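PDB 7BTG: GEO10716p1 from Drosophila melanogaster, which probably catalyses the dephosphorylation of proteins as a member of the low-molecular-weight protein tyrosine phosphatase family, with phosphoarginine as its likely substrate. Local coordinates for residues M1-V6 / Q31-D36; T11-M16 / E124-I129. The protein carries 1 engineered substitution. All blocks are in the same frame, centred on the assembly; numbering follows the deposited sequence.

Contact 1. Residues M1-V6 / Q31-D36; sequences MKVLFV and QDWYVD
W33 turns its indole over the start of the chain, so that M1 N lies above the centre of one ring face, 4.1 Å from W33 CD2. With CG anti to the carbonyl carbon (chi1 -81°), the indole lies alongside V3 and points the same way, its CZ3 4.2 Å from V3 CG2. Further along this face F5 and V35 cross obliquely: V35 CG1 meets F5 CE2 at 3.8 Å, while V3 CG1 lies over one face of the phenyl ring, toward its rim. The reverse face carries K2, L4, Y34 and D36, and there L4 CD1 packs against D36 CB at 4.0 Å. D36 OD1, close to the same methyl, is paired in a salt bridge with R69. Between these faces runs a parallel ladder in which Y34 O accepts from V3 N at 2.8 Å, V3 O from D36 N at 3.0 Å, and D36 O from F5 N in a nearly straight bond (171°). The two strands are those of a beta-alpha-beta crossover through helix 13-27, whose L21 touches both F5 and V35; helix 133-154 packs on W33 and F5, and strand 81-84 flanks 2-7 on the side away from 34-39.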
ATOM      1  N   MET A   1     -12.058   6.790   2.712  1.00 46.85           N
ATOM      2  CA  MET A   1     -13.052   5.752   2.934  1.00 41.62           C
ATOM      3  C   MET A   1     -12.553   4.362   2.496  1.00 49.53           C
ATOM      4  O   MET A   1     -12.515   3.444   3.313  1.00 48.77           O
ATOM      5  CB  MET A   1     -14.356   6.090   2.212  1.00 52.09           C
ATOM      6  CG  MET A   1     -15.420   4.984   2.277  1.00 60.54           C
ATOM      7  SD  MET A   1     -16.904   5.302   1.280  1.00 89.26           S
ATOM      8  CE  MET A   1     -16.209   6.046  -0.200  1.00 62.81           C
ATOM      9  N   LYS A   2     -12.176   4.192   1.225  1.00 40.61           N
ATOM     10  CA  LYS A   2     -11.730   2.895   0.716  1.00 41.06           C
ATOM     11  C   LYS A   2     -10.369   3.043   0.040  1.00 39.88           C
ATOM     12  O   LYS A   2     -10.235   3.776  -0.943  1.00 36.30           O
ATOM     13  CB  LYS A   2     -12.761   2.314  -0.255  1.00 42.13           C
ATOM     14  CG  LYS A   2     -14.154   2.165   0.348  1.00 49.80           C
ATOM     15  CD  LYS A   2     -14.987   1.110  -0.382  1.00 47.38           C
ATOM     16  CE  LYS A   2     -16.233   1.735  -1.023  1.00 59.89           C
ATOM     17  NZ  LYS A   2     -16.921   0.813  -1.995  1.00 51.30           N
ATOM     18  N   VAL A   3      -9.360   2.351   0.563  1.00 37.61           N
ATOM     19  CA  VAL A   3      -7.986   2.501   0.099  1.00 34.51           C
ATOM     20  C   VAL A   3      -7.400   1.121  -0.164  1.00 35.09           C
ATOM     21  O   VAL A   3      -7.548   0.213   0.664  1.00 37.23           O
ATOM     22  CB  VAL A   3      -7.114   3.264   1.111  1.00 31.37           C
ATOM     23  CG1 VAL A   3      -5.651   3.260   0.656  1.00 31.00           C
ATOM     24  CG2 VAL A   3      -7.599   4.691   1.271  1.00 32.64           C
ATOM     25  N   LEU A   4      -6.731   0.975  -1.311  1.00 29.74           N
ATOM     26  CA  LEU A   4      -6.048  -0.253  -1.716  1.00 30.84           C
ATOM     27  C   LEU A   4      -4.566   0.043  -1.921  1.00 27.15           C
ATOM     28  O   LEU A   4      -4.215   0.889  -2.747  1.00 26.83           O
ATOM     29  CB  LEU A   4      -6.659  -0.807  -3.004  1.00 28.20           C
ATOM     30  CG  LEU A   4      -6.087  -2.129  -3.519  1.00 27.90           C
ATOM     31  CD1 LEU A   4      -6.494  -3.265  -2.600  1.00 31.57           C
ATOM     32  CD2 LEU A   4      -6.560  -2.381  -4.952  1.00 30.51           C
ATOM     33  N   PHE A   5      -3.697  -0.636  -1.169  1.00 22.38           N
ATOM     34  CA  PHE A   5      -2.261  -0.530  -1.389  1.00 24.27           C
ATOM     35  C   PHE A   5      -1.810  -1.634  -2.342  1.00 26.20           C
ATOM     36  O   PHE A   5      -2.278  -2.772  -2.253  1.00 26.75           O
ATOM     37  CB  PHE A   5      -1.486  -0.624  -0.076  1.00 26.56           C
ATOM     38  CG  PHE A   5      -1.676   0.561   0.835  1.00 30.03           C
ATOM     39  CD1 PHE A   5      -1.109   1.772   0.538  1.00 24.57           C
ATOM     40  CD2 PHE A   5      -2.394   0.441   2.018  1.00 33.84           C
ATOM     41  CE1 PHE A   5      -1.263   2.873   1.398  1.00 30.65           C
ATOM     42  CE2 PHE A   5      -2.550   1.537   2.885  1.00 29.99           C
ATOM     43  CZ  PHE A   5      -1.983   2.749   2.564  1.00 30.18           C
ATOM     44  N   VAL A   6      -0.902  -1.300  -3.261  1.00 28.56           N
ATOM     45  CA  VAL A   6      -0.486  -2.242  -4.296  1.00 25.70           C
ATOM     46  C   VAL A   6       1.030  -2.319  -4.352  1.00 29.96           C
ATOM     47  O   VAL A   6       1.712  -1.291  -4.438  1.00 28.06           O
ATOM     48  CB  VAL A   6      -1.067  -1.879  -5.668  1.00 27.62           C
ATOM     49  CG1 VAL A   6      -0.474  -2.805  -6.761  1.00 22.31           C
ATOM     50  CG2 VAL A   6      -2.569  -2.048  -5.625  1.00 22.01           C
ATOM     51  N   GLN A  31     -13.976   7.084  10.746  1.00 49.16           N
ATOM     52  CA  GLN A  31     -14.994   6.309  10.052  1.00 55.44           C
ATOM     53  C   GLN A  31     -15.200   6.984   8.699  1.00 58.40           C
ATOM     54  O   GLN A  31     -14.817   8.149   8.553  1.00 71.60           O
ATOM     55  CB  GLN A  31     -16.291   6.279  10.858  1.00 62.94           C
ATOM     56  CG  GLN A  31     -16.205   5.499  12.161  1.00 63.04           C
ATOM     57  CD  GLN A  31     -16.553   6.359  13.376  1.00 56.83           C
ATOM     58  OE1 GLN A  31     -17.697   6.762  13.543  1.00 65.52           O
ATOM     59  NE2 GLN A  31     -15.573   6.608  14.242  1.00 49.88           N
ATOM     60  N   ASP A  32     -15.750   6.303   7.695  1.00 54.98           N
ATOM     61  CA  ASP A  32     -15.964   4.870   7.673  1.00 56.95           C
ATOM     62  C   ASP A  32     -14.934   4.318   6.697  1.00 52.58           C
ATOM     63  O   ASP A  32     -15.142   4.349   5.481  1.00 53.90           O
ATOM     64  CB  ASP A  32     -17.387   4.534   7.238  1.00 58.39           C
ATOM     65  CG  ASP A  32     -17.792   3.119   7.611  1.00 70.51           C
ATOM     66  OD1 ASP A  32     -16.921   2.378   8.135  1.00 64.05           O
ATOM     67  OD2 ASP A  32     -18.977   2.757   7.378  1.00 76.93           O
ATOM     68  N   TRP A  33     -13.820   3.834   7.242  1.00 50.67           N
ATOM     69  CA  TRP A  33     -12.625   3.537   6.469  1.00 46.30           C
ATOM     70  C   TRP A  33     -12.496   2.047   6.220  1.00 47.92           C
ATOM     71  O   TRP A  33     -12.776   1.226   7.099  1.00 43.41           O
ATOM     72  CB  TRP A  33     -11.374   4.043   7.183  1.00 48.09           C
ATOM     73  CG  TRP A  33     -11.132   5.508   6.985  1.00 50.81           C
ATOM     74  CD1 TRP A  33     -11.902   6.539   7.450  1.00 53.47           C
ATOM     75  CD2 TRP A  33     -10.050   6.107   6.276  1.00 49.62           C
ATOM     76  NE1 TRP A  33     -11.364   7.743   7.068  1.00 51.05           N
ATOM     77  CE2 TRP A  33     -10.223   7.505   6.348  1.00 54.46           C
ATOM     78  CE3 TRP A  33      -8.948   5.600   5.587  1.00 46.60           C
ATOM     79  CZ2 TRP A  33      -9.335   8.398   5.755  1.00 51.73           C
ATOM     80  CZ3 TRP A  33      -8.069   6.488   5.000  1.00 43.83           C
ATOM     81  CH2 TRP A  33      -8.265   7.868   5.086  1.00 50.37           C
ATOM     82  N   TYR A  34     -12.066   1.709   5.011  1.00 42.52           N
ATOM     83  CA  TYR A  34     -11.740   0.342   4.642  1.00 44.47           C
ATOM     84  C   TYR A  34     -10.391   0.332   3.930  1.00 41.42           C
ATOM     85  O   TYR A  34     -10.171   1.100   2.987  1.00 41.64           O
ATOM     86  CB  TYR A  34     -12.828  -0.257   3.759  1.00 43.82           C
ATOM     87  CG  TYR A  34     -12.514  -1.660   3.331  1.00 45.54           C
ATOM     88  CD1 TYR A  34     -12.357  -2.662   4.269  1.00 48.82           C
ATOM     89  CD2 TYR A  34     -12.361  -1.982   1.990  1.00 42.15           C
ATOM     90  CE1 TYR A  34     -12.066  -3.951   3.887  1.00 47.30           C
ATOM     91  CE2 TYR A  34     -12.073  -3.269   1.596  1.00 42.42           C
ATOM     92  CZ  TYR A  34     -11.925  -4.249   2.551  1.00 49.25           C
ATOM     93  OH  TYR A  34     -11.635  -5.542   2.180  1.00 50.93           O
ATOM     94  N   VAL A  35      -9.492  -0.522   4.395  1.00 38.20           N
ATOM     95  CA  VAL A  35      -8.126  -0.593   3.899  1.00 39.03           C
ATOM     96  C   VAL A  35      -7.850  -2.036   3.502  1.00 38.65           C
ATOM     97  O   VAL A  35      -8.254  -2.966   4.207  1.00 38.61           O
ATOM     98  CB  VAL A  35      -7.116  -0.106   4.961  1.00 36.91           C
ATOM     99  CG1 VAL A  35      -5.710  -0.029   4.387  1.00 35.63           C
ATOM    100  CG2 VAL A  35      -7.539   1.244   5.518  1.00 34.00           C
ATOM    101  N   ASP A  36      -7.177  -2.225   2.370  1.00 36.10           N
ATOM    102  CA  ASP A  36      -6.903  -3.558   1.846  1.00 36.32           C
ATOM    103  C   ASP A  36      -5.607  -3.500   1.046  1.00 35.78           C
ATOM    104  O   ASP A  36      -5.010  -2.433   0.875  1.00 33.70           O
ATOM    105  CB  ASP A  36      -8.083  -4.066   0.998  1.00 35.67           C
ATOM    106  CG  ASP A  36      -7.973  -5.551   0.661  1.00 38.31           C
ATOM    107  OD1 ASP A  36      -8.614  -5.993  -0.325  1.00 38.14           O
ATOM    108  OD2 ASP A  36      -7.231  -6.265   1.374  1.00 35.79           O
TER

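Contact 2. Residues T11-M16 / E124-I129; sequences TCRSPM and EDPYFI. With PO4 (phosphate ion), chain B.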
ATOM      1  N   THR A  11       3.255  -8.979  -0.625  1.00 28.69           N
ATOM      2  CA  THR A  11       3.838  -9.789   0.431  1.00 30.48           C
ATOM      3  C   THR A  11       4.775  -9.004   1.332  1.00 33.03           C
ATOM      4  O   THR A  11       5.056  -9.472   2.435  1.00 32.68           O
ATOM      5  CB  THR A  11       4.594 -10.991  -0.184  1.00 34.36           C
ATOM      6  OG1 THR A  11       5.194 -11.791   0.837  1.00 36.46           O
ATOM      7  CG2 THR A  11       5.673 -10.522  -1.162  1.00 29.08           C
ATOM      8  N   CYS A  12       5.244  -7.817   0.928  1.00 30.29           N
ATOM      9  CA  CYS A  12       6.102  -7.002   1.783  1.00 32.86           C
ATOM     10  C   CYS A  12       5.504  -5.613   1.982  1.00 30.67           C
ATOM     11  O   CYS A  12       4.887  -5.346   3.012  1.00 28.53           O
ATOM     12  CB  CYS A  12       7.509  -6.884   1.190  1.00 32.67           C
ATOM     13  SG  CYS A  12       8.442  -8.430   1.064  1.00 33.52           S
ATOM     14  N   ARG A  13       5.638  -4.746   0.974  1.00 26.43           N
ATOM     15  CA  ARG A  13       5.287  -3.337   1.130  1.00 31.33           C
ATOM     16  C   ARG A  13       3.786  -3.137   1.321  1.00 29.47           C
ATOM     17  O   ARG A  13       3.366  -2.409   2.226  1.00 33.01           O
ATOM     18  CB  ARG A  13       5.794  -2.532  -0.073  1.00 23.98           C
ATOM     19  CG  ARG A  13       7.295  -2.466  -0.159  1.00 28.65           C
ATOM     20  CD  ARG A  13       7.733  -1.979  -1.522  1.00 26.67           C
ATOM     21  NE  ARG A  13       7.377  -2.970  -2.537  1.00 31.30           N
ATOM     22  CZ  ARG A  13       7.561  -2.812  -3.849  1.00 30.99           C
ATOM     23  NH1 ARG A  13       8.111  -1.688  -4.317  1.00 25.39           N
ATOM     24  NH2 ARG A  13       7.189  -3.781  -4.690  1.00 26.95           N
ATOM     25  N   SER A  14       2.962  -3.748   0.470  1.00 25.09           N
ATOM     26  CA  SER A  14       1.539  -3.463   0.548  1.00 26.61           C
ATOM     27  C   SER A  14       0.889  -4.005   1.825  1.00 31.84           C
ATOM     28  O   SER A  14       0.044  -3.308   2.412  1.00 31.22           O
ATOM     29  CB  SER A  14       0.792  -3.954  -0.705  1.00 25.96           C
ATOM     30  OG  SER A  14       1.193  -5.233  -1.187  1.00 28.17           O
ATOM     31  N   PRO A  15       1.225  -5.209   2.310  1.00 32.90           N
ATOM     32  CA  PRO A  15       0.611  -5.638   3.579  1.00 27.99           C
ATOM     33  C   PRO A  15       1.059  -4.787   4.749  1.00 32.88           C
ATOM     34  O   PRO A  15       0.274  -4.557   5.677  1.00 36.50           O
ATOM     35  CB  PRO A  15       1.070  -7.096   3.734  1.00 31.40           C
ATOM     36  CG  PRO A  15       1.508  -7.525   2.369  1.00 32.83           C
ATOM     37  CD  PRO A  15       2.046  -6.286   1.714  1.00 32.17           C
ATOM     38  N   MET A  16       2.301  -4.308   4.733  1.00 28.60           N
ATOM     39  CA  MET A  16       2.751  -3.409   5.787  1.00 37.36           C
ATOM     40  C   MET A  16       1.955  -2.107   5.752  1.00 38.49           C
ATOM     41  O   MET A  16       1.437  -1.645   6.780  1.00 36.19           O
ATOM     42  CB  MET A  16       4.249  -3.139   5.639  1.00 33.49           C
ATOM     43  CG  MET A  16       5.123  -4.034   6.489  1.00 36.40           C
ATOM     44  SD  MET A  16       6.849  -3.509   6.425  1.00 48.33           S
ATOM     45  CE  MET A  16       7.165  -3.653   4.675  1.00 41.30           C
ATOM     46  N   GLU A 124      11.043   1.030  -2.269  1.00 30.22           N
ATOM     47  CA  GLU A 124      11.674  -0.105  -2.931  1.00 33.84           C
ATOM     48  C   GLU A 124      11.233  -1.436  -2.339  1.00 31.15           C
ATOM     49  O   GLU A 124      11.031  -1.568  -1.127  1.00 26.85           O
ATOM     50  CB  GLU A 124      13.198  -0.018  -2.829  1.00 34.75           C
ATOM     51  CG  GLU A 124      13.795   1.338  -3.192  1.00 39.66           C
ATOM     52  CD  GLU A 124      13.909   1.552  -4.695  1.00 50.81           C
ATOM     53  OE1 GLU A 124      12.954   1.187  -5.427  1.00 47.42           O
ATOM     54  OE2 GLU A 124      14.964   2.075  -5.140  1.00 53.89           O
ATOM     55  N   ASP A 125      11.110  -2.438  -3.216  1.00 28.79           N
ATOM     56  CA  ASP A 125      10.807  -3.821  -2.851  1.00 27.19           C
ATOM     57  C   ASP A 125      11.880  -4.387  -1.929  1.00 31.22           C
ATOM     58  O   ASP A 125      13.027  -4.533  -2.360  1.00 31.69           O
ATOM     59  CB  ASP A 125      10.712  -4.695  -4.104  1.00 29.49           C
ATOM     60  CG  ASP A 125      10.182  -6.081  -3.804  1.00 30.78           C
ATOM     61  OD1 ASP A 125      10.053  -6.451  -2.610  1.00 31.32           O
ATOM     62  OD2 ASP A 125       9.874  -6.800  -4.767  1.00 28.84           O
ATOM     63  N   PRO A 126      11.560  -4.723  -0.679  1.00 29.21           N
ATOM     64  CA  PRO A 126      12.560  -5.309   0.227  1.00 29.83           C
ATOM     65  C   PRO A 126      12.692  -6.819   0.144  1.00 30.41           C
ATOM     66  O   PRO A 126      13.561  -7.366   0.825  1.00 29.01           O
ATOM     67  CB  PRO A 126      12.022  -4.915   1.610  1.00 30.92           C
ATOM     68  CG  PRO A 126      10.543  -4.972   1.442  1.00 31.81           C
ATOM     69  CD  PRO A 126      10.283  -4.476   0.013  1.00 28.81           C
ATOM     70  N   TYR A 127      11.855  -7.483  -0.662  1.00 30.95           N
ATOM     71  CA  TYR A 127      11.790  -8.948  -0.703  1.00 32.42           C
ATOM     72  C   TYR A 127      13.165  -9.597  -0.790  1.00 27.40           C
ATOM     73  O   TYR A 127      13.441 -10.569  -0.081  1.00 35.60           O
ATOM     74  CB  TYR A 127      10.930  -9.400  -1.890  1.00 26.84           C
ATOM     75  CG  TYR A 127      10.539 -10.869  -1.888  1.00 32.59           C
ATOM     76  CD1 TYR A 127      11.347 -11.836  -2.493  1.00 31.54           C
ATOM     77  CD2 TYR A 127       9.355 -11.284  -1.309  1.00 29.36           C
ATOM     78  CE1 TYR A 127      10.981 -13.189  -2.491  1.00 30.56           C
ATOM     79  CE2 TYR A 127       8.985 -12.629  -1.302  1.00 37.68           C
ATOM     80  CZ  TYR A 127       9.803 -13.571  -1.896  1.00 32.46           C
ATOM     81  OH  TYR A 127       9.415 -14.886  -1.875  1.00 31.70           O
ATOM     82  N   PHE A 128      14.042  -9.076  -1.641  1.00 29.58           N
ATOM     83  CA  PHE A 128      15.317  -9.716  -1.953  1.00 34.05           C
ATOM     84  C   PHE A 128      16.500  -9.011  -1.307  1.00 35.62           C
ATOM     85  O   PHE A 128      17.652  -9.333  -1.614  1.00 32.61           O
ATOM     86  CB  PHE A 128      15.519  -9.748  -3.465  1.00 30.83           C
ATOM     87  CG  PHE A 128      15.408  -8.388  -4.092  1.00 30.44           C
ATOM     88  CD1 PHE A 128      14.200  -7.950  -4.612  1.00 28.25           C
ATOM     89  CD2 PHE A 128      16.495  -7.537  -4.121  1.00 28.55           C
ATOM     90  CE1 PHE A 128      14.091  -6.697  -5.166  1.00 26.72           C
ATOM     91  CE2 PHE A 128      16.393  -6.272  -4.666  1.00 34.12           C
ATOM     92  CZ  PHE A 128      15.181  -5.851  -5.193  1.00 29.72           C
ATOM     93  N   ILE A 129      16.243  -8.032  -0.455  1.00 38.35           N
ATOM     94  CA  ILE A 129      17.294  -7.269   0.198  1.00 38.18           C
ATOM     95  C   ILE A 129      17.682  -8.014   1.465  1.00 35.68           C
ATOM     96  O   ILE A 129      16.826  -8.294   2.314  1.00 40.55           O
ATOM     97  CB  ILE A 129      16.820  -5.844   0.510  1.00 38.91           C
ATOM     98  CG1 ILE A 129      16.560  -5.085  -0.791  1.00 37.10           C
ATOM     99  CG2 ILE A 129      17.847  -5.123   1.360  1.00 41.90           C
ATOM    100  CD1 ILE A 129      17.812  -4.857  -1.643  1.00 38.15           C
TER
HETATM  101  P   PO4 B 201       6.303  -6.585  -2.310  1.00 32.55           P
HETATM  102  O1  PO4 B 201       5.003  -7.202  -1.828  1.00 27.02           O
HETATM  103  O2  PO4 B 201       7.430  -7.559  -2.084  1.00 30.18           O
HETATM  104  O3  PO4 B 201       6.678  -5.332  -1.557  1.00 28.69           O
HETATM  105  O4  PO4 B 201       6.189  -6.188  -3.781  1.00 26.22           O
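The backbones of C12 and Y127 pass with their CA atoms 6.5 Å apart, C12 being the N-cap of helix 13-27 and P126-I129 a type I turn. Together they form part of the active site of the low-molecular-weight phosphatase fold: 11-13 closes its phosphate-binding P-loop, and D125 belongs to the loop that supplies the general acid in this family. A phosphate ion fills the cradle, T11 N and C12 N both donating to its O1, with S7 and G9 completing the grip. R13, bent at chi3 (-66°), brings its guanidinium edge to the ion: NE donates to O3 at 2.7 Å and NH2 to O4 at 2.8 Å, the latter almost straight (174°). D125 CA lies over one face of that group, 3.4 Å above its plane, and a salt bridge from NH1 to D86 helps fix its rotation. With an alanine in place of R13 both side-chain bonds to the phosphate are gone, and D86 would probably be left without its charged mate. Beside R13, P126 packs its CG on C12 CB at 3.6 Å. C12 SG meets the Y127 ring at its edge. D125 OD1 receives Y127 N at 2.8 Å in an Asx turn, from above the carboxylate plane, and lies 2.9 Å from PO4 O2.

How the contacts relate
The centres of contacts 1 and 2 lie about 19 Å apart, on opposite sides of the chain's centre. Along the chain their segments alternate: 1-6, 11-16, 31-36, 124-129. Strand 2-7, the P-loop, helix 13-27 and strand 34-39 follow one another in a single beta-alpha-beta unit, so contact 1 pairs two neighbouring strands of the four-stranded parallel sheet while contact 2 sits where the first strand gives way to the helix. They meet directly, F5 O lying 3.6 Å from S14 CB. S7, at the position of the family's nucleophilic cysteine and so probably the engineered substitution, ends that strand. The late loop 124-129 then brings the presumed general acid to a phosphate site built on this early unit.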